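Local structure of DNA polymerase (Bacillus phage phi29, 2PY5) at residues 9-14 / 58-63; 28-33 / 169-174; 100-105 / 116-121. The protein replicates the viral DNA from a protein primer, displacing the non-template strand with high processivity, and proofreads with a 3'-5' exonuclease. The protein carries 2 engineered substitutions. All coordinates share one frame; numbering follows the deposited sequence.

All three interactions belong to the exonuclease region and to one mixed sheet. Interactions 1 and 3 pair strands edge to edge through backbone hydrogen bonds, parallel in 9-14 / 58-63 and antiparallel in 100-105 / 116-121. They adjoin, because strands 57-60 and 113-121 are neighbours. Interaction 2 lays a helix on the sheet and is apolar packing. It meets interaction 1 where Ser10 OG bonds to Ile170 O, 2.8 Å away. Interactions 2 and 3 do not touch; their nearest atoms are about 7 Å apart. Each contact is mostly buried. Glu14, Asn62 and Trp100 hydrogen-bond to DNA in interactions 1 and 3; in interaction 2 Asp169 packs on a DNA phosphate.

Interaction 1: 9-14 / 58-63; sequences YSCAFE and LYFHNL. Engineered in segment 9-14: Ala12 (natural residue Asp). With nucleotides of chain A.
Cys11 and Phe60 meet where two parallel strands of the exonuclease sheet run side by side. Strand 8-15 carries Glu14, which is essential for exonucleolysis, and the turn after strand 57-60 carries Asn62. Two backbone bonds join the strands. Tyr59 N donates to Tyr9 O at 2.8 Å, and Cys11 N donates to Tyr59 O. Farther on, water 1 takes over: it donates to Cys11 O and accepts from His61 N.

The Phe60 side chain can be followed outward. CB leaves the strand on the same face of the sheet as Cys11. The first torsion (chi1 -75°) sets CG opposite the carbonyl carbon. CG and CD2 pass Cys11 O, with Phe60 CD2 3.6 Å from it. CD1, CE1 and CE2 lie beneath Cys11 CB, which makes a CH-pi contact over the ring face, 3.5 Å from the Phe60 centroid. Phe60 CZ goes on to Phe13 CZ, 3.7 Å away. CE2 sits over the centre of the Phe13 ring, so the Phe60 edge meets the Phe13 face, with the planes at 55°. Ile70 and the engineered residue Ala66, both of helix 63-76, touch both rings. Cys11 SG approaches the Phe60 ring obliquely and also packs on Leu58 CB. Leu58 CD2 touches Tyr9 CB.

Ala12 is an engineered residue in place of the natural Asp. At the DNA end, Asn62 ND2 donates to O4' of DT6 of chain A at 3.0 Å. This fits its role in holding the frayed primer end. Glu14 OE1 accepts a hydrogen bond from O3' of DT7 of chain A, 2.7 Å away.

Interaction 2: 28-33 / 169-174; sequences GYMNIE and DIQIIA
Strand 28-31 and helix 169-174 run in roughly the same direction, with Met30 and Ile170 facing each other between them. Their axes approach to 8.1 Å and cross at -32°. This is alpha/beta packing: helix 160-182 lies against the mixed sheet of the exonuclease domain. The backbones draw closer toward the end of the contact. The CA atoms of Met30 and Ile170 are 6.4 Å apart, and those of Ile32 and Ala174 are 4.6 Å apart. This close approach is consistent with the small side chain of Ala174. Within the helix, Ala174 N donates to Ile170 O.

Ile170 points at the strand. Its CG1 sits between the backbone N and the carbonyl carbon (chi1 66°). This rotation sends Ile170 CD1 to the strand backbone, where it lies 3.7 Å from Tyr29 C. CD1 also touches Gly28 C and Met30 CB. At Gly28 the strand has no side chain, and the methyl group lies close to the main chain. Ile170 also packs on the engineered Ala12.

Met30 reaches across from the strand. Its chain is extended as far as SD and bends at its last torsion (chi3 -77°). Met30 SD settles 3.6 Å from Gln171 CB, on the flank of the helix. Met30 SD also lies 4.2 Å from Ala174 CB. The terminal CE comes near Gln171 CB, the two side chains crossing at a slant. His35 and Tyr38 pack on Met30 as well.

Just before Ile170 the helix carries Asp169, seen to bind magnesium in a structure of this protein. At the far end, Ile32 CG1 meets Ala174 CB, while Ile32 CG2 rests 3.6 Å from Ala174 O.

Interaction 3: 100-105 / 116-121; sequences WYMIDI and HTVIYD. With nucleotides of chain C; nucleotides of chain B.
Ile103 and Ile119 form a hydrogen-bonded pair between two antiparallel strands. Ile103 N donates to Ile119 O, and Ile119 N returns a bond to Ile103 O at 2.7 Å. Ile105 and Thr117 make the second such pair. The straightest bond of the four runs from Ile105 N to Thr117 O, at 172°. Toward the Trp100 end the strands are joined by water 2, which accepts from Asp121 N and lies 2.6 Å from Tyr101 O.

The apolar contacts fall on two faces. On one, Ile105 CD1 meets Ile119 CD1 at 3.9 Å, and Ile119 continues to Phe60 and helix 63-76. On the other, Met102 CG presses on Val118 CG1 at 3.5 Å, closer than usual for two carbons. Val118 CG1 also covers the rim of one face of the Tyr120 ring.

Charged groups are few. Asp104 OD2 lies beside Val118 CG2. Asp121 is the N-cap of helix 122-125, its OD1 accepting from Leu123 N. OD1 also accepts from Leu63 N, while OD2 forms a salt bridge with Lys124.

Contacts with DNA cluster at the start of strand 100-110. Trp100 NE1 donates to O4 of DT5 of chain B, 3.0 Å away and in the indole plane. Met102 SD lies 3.3 Å from N1 of DG2 of chain C. A bend at the last torsion (chi3 75°) brings Met102 CE to O6 of the same DG2, at 3.5 Å. The sugar of DA3 of chain C lies over one face of Tyr101. Tyr101 and Met102 together face Ile93 of strand 89-94. They form a classic beta bulge within strand 100-110, one arm of the beta hairpin with strand 113-121.

Interaction 1: 9-14 / 58-63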
# COMPACT_ATOMS: atom_id res chain seq x y z
N TYR F 9 10.01 4.44 22.03
CA TYR F 9 8.69 4.61 22.62
C TYR F 9 7.62 4.57 21.58
O TYR F 9 7.78 5.13 20.50
CB TYR F 9 8.59 5.96 23.35
CG TYR F 9 9.46 6.04 24.59
CD1 TYR F 9 10.81 6.36 24.50
CD2 TYR F 9 8.93 5.76 25.84
CE1 TYR F 9 11.60 6.44 25.63
CE2 TYR F 9 9.71 5.81 26.96
CZ TYR F 9 11.05 6.15 26.87
OH TYR F 9 11.83 6.20 28.01
N SER F 10 6.50 3.95 21.94
CA SER F 10 5.24 4.02 21.23
C SER F 10 4.37 5.14 21.80
O SER F 10 4.11 5.16 23.01
CB SER F 10 4.49 2.70 21.41
OG SER F 10 3.24 2.75 20.79
N CYS F 11 3.91 6.04 20.93
CA CYS F 11 3.19 7.26 21.35
C CYS F 11 1.86 7.44 20.64
O CYS F 11 1.64 6.92 19.56
CB CYS F 11 4.07 8.46 21.03
SG CYS F 11 5.68 8.46 21.85
N ALA F 12 0.96 8.21 21.25
CA ALA F 12 -0.30 8.56 20.61
C ALA F 12 -0.82 9.87 21.18
O ALA F 12 -0.51 10.23 22.32
CB ALA F 12 -1.34 7.49 20.83
N PHE F 13 -1.61 10.57 20.37
CA PHE F 13 -2.39 11.72 20.83
C PHE F 13 -3.88 11.48 20.62
O PHE F 13 -4.29 10.81 19.66
CB PHE F 13 -2.08 12.96 19.99
CG PHE F 13 -0.67 13.50 20.11
CD1 PHE F 13 -0.11 14.14 19.03
CD2 PHE F 13 0.07 13.42 21.29
CE1 PHE F 13 1.14 14.71 19.10
CE2 PHE F 13 1.33 13.96 21.37
CZ PHE F 13 1.87 14.60 20.25
N GLU F 14 -4.69 12.04 21.51
CA GLU F 14 -6.11 12.25 21.23
C GLU F 14 -6.28 13.75 21.07
O GLU F 14 -5.67 14.54 21.79
CB GLU F 14 -7.02 11.72 22.34
CG GLU F 14 -6.79 10.26 22.71
CD GLU F 14 -7.11 9.26 21.59
OE1 GLU F 14 -7.81 9.61 20.61
OE2 GLU F 14 -6.66 8.10 21.71
N LEU F 58 10.93 7.76 18.79
CA LEU F 58 9.50 7.71 19.08
C LEU F 58 8.77 7.27 17.85
O LEU F 58 9.20 7.56 16.73
CB LEU F 58 8.94 9.08 19.48
CG LEU F 58 9.67 9.89 20.55
CD1 LEU F 58 8.84 11.15 20.97
CD2 LEU F 58 10.09 9.01 21.74
N TYR F 59 7.66 6.59 18.07
CA TYR F 59 6.80 6.10 16.99
C TYR F 59 5.38 6.53 17.22
O TYR F 59 4.83 6.29 18.32
CB TYR F 59 6.86 4.57 16.94
CG TYR F 59 8.18 4.08 16.44
CD1 TYR F 59 9.27 3.94 17.31
CD2 TYR F 59 8.35 3.78 15.10
CE1 TYR F 59 10.49 3.50 16.84
CE2 TYR F 59 9.57 3.34 14.62
CZ TYR F 59 10.64 3.22 15.48
OH TYR F 59 11.86 2.78 15.00
N PHE F 60 4.76 7.15 16.22
CA PHE F 60 3.32 7.39 16.21
C PHE F 60 2.75 6.58 15.06
O PHE F 60 3.41 6.43 14.00
CB PHE F 60 2.97 8.87 15.98
CG PHE F 60 3.20 9.75 17.18
CD1 PHE F 60 4.47 10.22 17.49
CD2 PHE F 60 2.13 10.13 17.98
CE1 PHE F 60 4.66 11.04 18.57
CE2 PHE F 60 2.34 10.95 19.07
CZ PHE F 60 3.61 11.41 19.36
N HIS F 61 1.54 6.07 15.25
CA HIS F 61 0.85 5.36 14.16
C HIS F 61 0.12 6.36 13.27
O HIS F 61 -0.81 7.04 13.71
CB HIS F 61 -0.11 4.30 14.68
CG HIS F 61 -0.26 3.14 13.75
ND1 HIS F 61 0.80 2.34 13.40
CD2 HIS F 61 -1.32 2.67 13.05
CE1 HIS F 61 0.39 1.40 12.56
NE2 HIS F 61 -0.89 1.59 12.33
N ASN F 62 0.53 6.40 12.00
CA ASN F 62 0.10 7.41 11.05
C ASN F 62 0.59 8.81 11.45
O ASN F 62 -0.17 9.73 11.75
CB ASN F 62 -1.41 7.37 10.82
CG ASN F 62 -1.84 8.19 9.62
OD1 ASN F 62 -1.14 8.25 8.61
ND2 ASN F 62 -3.03 8.81 9.71
N LEU F 63 1.91 8.95 11.42
CA LEU F 63 2.60 10.18 11.73
C LEU F 63 2.08 11.41 10.99
O LEU F 63 2.19 12.52 11.50
CB LEU F 63 4.11 9.97 11.47
CG LEU F 63 5.02 11.14 11.82
CD1 LEU F 63 5.01 11.43 13.30
CD2 LEU F 63 6.44 10.92 11.29
P DT A 6 -5.54 3.86 12.29
OP1 DT A 6 -4.81 3.12 13.31
OP2 DT A 6 -6.96 3.59 12.03
O5' DT A 6 -5.53 5.42 12.67
C5' DT A 6 -4.38 6.01 13.26
C4' DT A 6 -4.63 7.50 13.34
O4' DT A 6 -4.79 8.06 12.03
C3' DT A 6 -5.92 7.85 14.07
O3' DT A 6 -5.73 7.85 15.48
C2' DT A 6 -6.25 9.22 13.49
C1' DT A 6 -5.64 9.19 12.10
N1 DT A 6 -6.64 9.05 10.99
C2 DT A 6 -6.50 9.86 9.89
O2 DT A 6 -5.62 10.68 9.76
N3 DT A 6 -7.46 9.67 8.93
C4 DT A 6 -8.50 8.75 8.96
O4 DT A 6 -9.30 8.66 8.03
C5 DT A 6 -8.56 7.92 10.13
C7 DT A 6 -9.64 6.89 10.28
C6 DT A 6 -7.64 8.10 11.09
P DT A 7 -6.99 7.60 16.45
OP1 DT A 7 -6.45 7.18 17.75
OP2 DT A 7 -8.06 6.82 15.80
O5' DT A 7 -7.57 9.09 16.53
C5' DT A 7 -6.76 10.17 16.99
C4' DT A 7 -7.61 11.43 16.98
O4' DT A 7 -8.09 11.66 15.64
C3' DT A 7 -8.88 11.39 17.83
O3' DT A 7 -8.64 11.74 19.20
C2' DT A 7 -9.72 12.46 17.14
C1' DT A 7 -9.36 12.29 15.68
N1 DT A 7 -10.34 11.47 14.89
C2 DT A 7 -11.44 12.11 14.37
O2 DT A 7 -11.64 13.30 14.53
N3 DT A 7 -12.29 11.32 13.66
C4 DT A 7 -12.16 9.97 13.41
O4 DT A 7 -13.00 9.36 12.74
C5 DT A 7 -10.99 9.35 13.97
C7 DT A 7 -10.75 7.88 13.76
C6 DT A 7 -10.14 10.11 14.68
P DT A 5 -5.78 1.74 6.10
OP1 DT A 5 -4.71 0.76 5.79
OP2 DT A 5 -7.20 1.34 6.05
O5' DT A 5 -5.48 2.35 7.57
C5' DT A 5 -4.17 2.61 7.98
C4' DT A 5 -4.11 3.94 8.66
O4' DT A 5 -4.32 4.95 7.66
C3' DT A 5 -5.17 4.20 9.70
O3' DT A 5 -4.68 3.79 10.95
C2' DT A 5 -5.38 5.71 9.65
C1' DT A 5 -4.92 6.07 8.26
N1 DT A 5 -5.99 6.46 7.33
C2 DT A 5 -5.88 7.68 6.72
O2 DT A 5 -4.96 8.46 6.95
N3 DT A 5 -6.91 7.95 5.88
C4 DT A 5 -7.99 7.13 5.57
O4 DT A 5 -8.85 7.50 4.79
C5 DT A 5 -8.03 5.86 6.23
C7 DT A 5 -9.15 4.90 5.98
C6 DT A 5 -7.03 5.58 7.08
O HOH W 1 -0.11 6.98 17.43

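Interaction 2: 28-33 / 169-174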
# COMPACT_ATOMS: atom_id res chain seq x y z
N GLY F 28 0.00 9.83 25.17
CA GLY F 28 0.52 8.66 25.85
C GLY F 28 1.85 8.32 25.23
O GLY F 28 2.04 8.47 24.02
N TYR F 29 2.79 7.87 26.07
CA TYR F 29 4.00 7.19 25.60
C TYR F 29 4.26 5.93 26.40
O TYR F 29 3.91 5.85 27.55
CB TYR F 29 5.24 8.12 25.62
CG TYR F 29 5.73 8.57 26.98
CD1 TYR F 29 6.45 7.70 27.83
CD2 TYR F 29 5.53 9.88 27.41
CE1 TYR F 29 6.92 8.12 29.07
CE2 TYR F 29 6.00 10.30 28.64
CZ TYR F 29 6.70 9.42 29.47
OH TYR F 29 7.17 9.82 30.70
N MET F 30 4.87 4.94 25.74
CA MET F 30 5.17 3.66 26.37
C MET F 30 6.48 3.12 25.79
O MET F 30 6.62 3.04 24.58
CB MET F 30 4.03 2.65 26.14
CG MET F 30 4.31 1.27 26.71
SD MET F 30 2.93 0.13 26.64
CE MET F 30 1.92 0.71 28.00
N ASN F 31 7.41 2.75 26.68
CA ASN F 31 8.71 2.18 26.30
C ASN F 31 8.45 0.82 25.64
O ASN F 31 7.87 -0.07 26.24
CB ASN F 31 9.54 2.06 27.58
CG ASN F 31 10.98 1.64 27.36
OD1 ASN F 31 11.86 1.98 28.16
ND2 ASN F 31 11.23 0.89 26.33
N ILE F 32 8.86 0.70 24.38
CA ILE F 32 8.63 -0.48 23.55
C ILE F 32 9.31 -1.72 24.12
O ILE F 32 8.81 -2.85 23.97
CB ILE F 32 9.10 -0.20 22.10
CG1 ILE F 32 8.14 0.79 21.44
CG2 ILE F 32 9.18 -1.48 21.24
CD1 ILE F 32 8.64 1.34 20.09
N GLU F 33 10.43 -1.51 24.80
CA GLU F 33 11.19 -2.60 25.42
C GLU F 33 10.68 -2.95 26.81
O GLU F 33 10.81 -4.09 27.23
CB GLU F 33 12.68 -2.24 25.49
CG GLU F 33 13.31 -1.97 24.13
CD GLU F 33 14.78 -1.64 24.22
OE1 GLU F 33 15.12 -0.59 24.80
OE2 GLU F 33 15.61 -2.44 23.71
N ASP F 169 -4.03 1.50 22.98
CA ASP F 169 -3.51 1.90 21.66
C ASP F 169 -2.00 1.91 21.61
O ASP F 169 -1.40 1.34 20.69
CB ASP F 169 -4.00 3.29 21.26
CG ASP F 169 -5.42 3.30 20.77
OD1 ASP F 169 -6.05 2.23 20.69
OD2 ASP F 169 -5.91 4.41 20.44
N ILE F 170 -1.35 2.57 22.57
CA ILE F 170 0.12 2.63 22.56
C ILE F 170 0.75 1.27 22.86
O ILE F 170 1.82 0.96 22.36
CB ILE F 170 0.68 3.75 23.48
CG1 ILE F 170 0.40 3.49 24.97
CG2 ILE F 170 0.12 5.11 23.03
CD1 ILE F 170 0.82 4.67 25.88
N GLN F 171 0.08 0.43 23.65
CA GLN F 171 0.63 -0.88 24.00
C GLN F 171 0.53 -1.85 22.82
O GLN F 171 1.41 -2.69 22.66
CB GLN F 171 -0.04 -1.46 25.25
CG GLN F 171 0.59 -2.79 25.68
CD GLN F 171 0.19 -3.25 27.07
OE1 GLN F 171 0.27 -4.44 27.38
NE2 GLN F 171 -0.23 -2.32 27.91
N ILE F 172 -0.54 -1.75 22.03
CA ILE F 172 -0.65 -2.60 20.83
C ILE F 172 0.55 -2.35 19.90
O ILE F 172 1.22 -3.30 19.46
CB ILE F 172 -1.96 -2.34 20.06
CG1 ILE F 172 -3.14 -2.93 20.82
CG2 ILE F 172 -1.89 -2.93 18.63
CD1 ILE F 172 -4.47 -2.31 20.45
N ILE F 173 0.82 -1.08 19.62
CA ILE F 173 1.94 -0.73 18.74
C ILE F 173 3.29 -1.07 19.40
O ILE F 173 4.19 -1.59 18.73
CB ILE F 173 1.86 0.73 18.27
CG1 ILE F 173 0.62 0.95 17.37
CG2 ILE F 173 3.13 1.12 17.53
CD1 ILE F 173 0.54 0.04 16.11
N ALA F 174 3.43 -0.85 20.70
CA ALA F 174 4.65 -1.29 21.41
C ALA F 174 4.88 -2.78 21.27
O ALA F 174 6.00 -3.22 21.01
CB ALA F 174 4.60 -0.90 22.89

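Interaction 3: 100-105 / 116-121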
# COMPACT_ATOMS: atom_id res chain seq x y z
N TRP F 100 4.67 10.79 5.24
CA TRP F 100 5.49 11.23 6.37
C TRP F 100 6.30 10.06 6.90
O TRP F 100 5.72 8.99 7.21
CB TRP F 100 4.63 11.81 7.49
CG TRP F 100 4.00 13.13 7.14
CD1 TRP F 100 3.34 13.44 5.97
CD2 TRP F 100 3.96 14.29 7.95
NE1 TRP F 100 2.92 14.75 6.01
CE2 TRP F 100 3.27 15.29 7.22
CE3 TRP F 100 4.43 14.60 9.23
CZ2 TRP F 100 3.07 16.56 7.73
CZ3 TRP F 100 4.21 15.89 9.75
CH2 TRP F 100 3.54 16.84 9.00
N TYR F 101 7.62 10.26 7.00
CA TYR F 101 8.55 9.20 7.46
C TYR F 101 9.28 9.57 8.75
O TYR F 101 9.62 8.69 9.53
CB TYR F 101 9.61 8.86 6.42
CG TYR F 101 9.05 8.27 5.15
CD1 TYR F 101 8.61 9.10 4.14
CD2 TYR F 101 8.93 6.92 4.99
CE1 TYR F 101 8.09 8.59 3.00
CE2 TYR F 101 8.40 6.37 3.84
CZ TYR F 101 7.97 7.21 2.83
OH TYR F 101 7.46 6.69 1.66
N MET F 102 9.56 10.85 8.97
CA MET F 102 10.46 11.25 10.06
C MET F 102 10.30 12.72 10.40
O MET F 102 10.17 13.56 9.51
CB MET F 102 11.93 10.97 9.68
CG MET F 102 12.94 11.25 10.81
SD MET F 102 14.63 11.25 10.25
CE MET F 102 14.66 12.82 9.41
N ILE F 103 10.36 12.99 11.70
CA ILE F 103 10.63 14.33 12.25
C ILE F 103 11.81 14.15 13.21
O ILE F 103 11.71 13.37 14.14
CB ILE F 103 9.45 14.90 13.04
CG1 ILE F 103 8.17 14.91 12.21
CG2 ILE F 103 9.78 16.33 13.54
CD1 ILE F 103 6.90 15.19 13.04
N ASP F 104 12.91 14.85 12.96
CA ASP F 104 14.14 14.73 13.78
C ASP F 104 14.38 16.08 14.44
O ASP F 104 14.68 17.06 13.77
CB ASP F 104 15.29 14.34 12.88
CG ASP F 104 16.55 13.94 13.64
OD1 ASP F 104 17.55 13.59 12.98
OD2 ASP F 104 16.52 13.98 14.89
N ILE F 105 14.23 16.12 15.77
CA ILE F 105 14.30 17.37 16.50
C ILE F 105 15.67 17.47 17.15
O ILE F 105 16.04 16.63 17.98
CB ILE F 105 13.20 17.41 17.59
CG1 ILE F 105 11.80 17.25 16.98
CG2 ILE F 105 13.30 18.72 18.42
CD1 ILE F 105 10.75 16.88 17.98
N HIS F 116 19.26 14.71 20.33
CA HIS F 116 18.09 14.77 19.48
C HIS F 116 17.09 13.68 19.78
O HIS F 116 17.44 12.67 20.36
CB HIS F 116 18.50 14.74 17.99
CG HIS F 116 18.92 13.40 17.46
ND1 HIS F 116 19.98 12.67 17.97
CD2 HIS F 116 18.46 12.69 16.40
CE1 HIS F 116 20.12 11.55 17.27
NE2 HIS F 116 19.22 11.54 16.31
N THR F 117 15.85 13.91 19.36
CA THR F 117 14.80 12.92 19.43
C THR F 117 14.25 12.76 18.04
O THR F 117 13.91 13.77 17.39
CB THR F 117 13.71 13.31 20.43
OG1 THR F 117 14.27 13.28 21.75
CG2 THR F 117 12.48 12.34 20.35
N VAL F 118 14.17 11.52 17.57
CA VAL F 118 13.66 11.20 16.22
C VAL F 118 12.29 10.58 16.36
O VAL F 118 12.06 9.76 17.24
CB VAL F 118 14.59 10.29 15.40
CG1 VAL F 118 14.13 10.28 13.92
CG2 VAL F 118 16.04 10.76 15.48
N ILE F 119 11.36 11.03 15.52
CA ILE F 119 10.01 10.55 15.53
C ILE F 119 9.71 9.91 14.18
O ILE F 119 9.83 10.56 13.13
CB ILE F 119 9.02 11.71 15.79
CG1 ILE F 119 9.47 12.54 17.00
CG2 ILE F 119 7.61 11.15 16.05
CD1 ILE F 119 8.56 13.70 17.37
N TYR F 120 9.29 8.65 14.24
CA TYR F 120 8.99 7.84 13.07
C TYR F 120 7.51 7.48 12.97
O TYR F 120 6.74 7.64 13.92
CB TYR F 120 9.80 6.57 13.15
CG TYR F 120 11.30 6.75 13.08
CD1 TYR F 120 12.09 6.44 14.17
CD2 TYR F 120 11.92 7.15 11.91
CE1 TYR F 120 13.46 6.55 14.10
CE2 TYR F 120 13.30 7.29 11.84
CZ TYR F 120 14.07 6.97 12.94
OH TYR F 120 15.45 7.08 12.91
N ASP F 121 7.13 6.95 11.81
CA ASP F 121 5.78 6.46 11.56
C ASP F 121 5.73 4.93 11.70
O ASP F 121 6.28 4.19 10.84
CB ASP F 121 5.36 6.88 10.14
CG ASP F 121 3.90 6.65 9.86
OD1 ASP F 121 3.14 6.30 10.80
OD2 ASP F 121 3.50 6.84 8.68
P DG C 2 20.37 7.24 1.22
OP1 DG C 2 21.02 5.97 0.81
OP2 DG C 2 19.87 8.17 0.18
O5' DG C 2 19.17 6.91 2.25
C5' DG C 2 19.49 6.05 3.34
C4' DG C 2 18.38 5.85 4.36
O4' DG C 2 18.40 6.93 5.31
C3' DG C 2 16.95 5.81 3.87
O3' DG C 2 16.33 4.78 4.60
C2' DG C 2 16.33 7.15 4.23
C1' DG C 2 17.08 7.40 5.52
N9 DG C 2 17.30 8.78 5.90
C8 DG C 2 17.50 9.87 5.08
N7 DG C 2 17.71 10.97 5.74
C5 DG C 2 17.66 10.57 7.07
C6 DG C 2 17.80 11.33 8.25
O6 DG C 2 18.03 12.55 8.33
N1 DG C 2 17.69 10.55 9.40
C2 DG C 2 17.44 9.19 9.41
N2 DG C 2 17.35 8.59 10.62
N3 DG C 2 17.30 8.47 8.30
C4 DG C 2 17.42 9.23 7.19
P DA C 3 15.59 3.60 3.83
OP1 DA C 3 15.21 2.65 4.89
OP2 DA C 3 16.42 3.22 2.65
O5' DA C 3 14.27 4.30 3.27
C5' DA C 3 13.20 4.50 4.14
C4' DA C 3 12.23 5.46 3.48
O4' DA C 3 12.89 6.73 3.33
C3' DA C 3 11.77 5.08 2.08
O3' DA C 3 10.52 4.43 2.16
C2' DA C 3 11.61 6.43 1.37
C1' DA C 3 12.53 7.39 2.11
N9 DA C 3 13.84 7.68 1.53
C8 DA C 3 14.75 6.76 1.05
N7 DA C 3 15.88 7.29 0.64
C5 DA C 3 15.70 8.65 0.87
C6 DA C 3 16.53 9.77 0.64
N6 DA C 3 17.75 9.69 0.11
N1 DA C 3 16.04 10.99 0.99
C2 DA C 3 14.81 11.07 1.52
N3 DA C 3 13.95 10.09 1.77
C4 DA C 3 14.46 8.90 1.43
P DT B 5 0.30 18.99 -2.43
OP1 DT B 5 -0.27 19.03 -3.81
OP2 DT B 5 1.68 19.46 -2.18
O5' DT B 5 -0.63 19.87 -1.47
C5' DT B 5 -2.04 19.74 -1.51
C4' DT B 5 -2.65 20.20 -0.20
O4' DT B 5 -2.34 19.27 0.87
C3' DT B 5 -2.16 21.55 0.32
O3' DT B 5 -3.25 22.21 0.95
C2' DT B 5 -1.06 21.19 1.31
C1' DT B 5 -1.64 19.93 1.91
N1 DT B 5 -0.66 18.92 2.40
C2 DT B 5 -0.81 18.38 3.66
O2 DT B 5 -1.71 18.65 4.46
N3 DT B 5 0.16 17.44 3.96
C4 DT B 5 1.21 17.03 3.17
O4 DT B 5 2.00 16.17 3.56
C5 DT B 5 1.30 17.63 1.87
C7 DT B 5 2.40 17.26 0.92
C6 DT B 5 0.37 18.54 1.54
O HOH W 2 8.69 6.25 9.42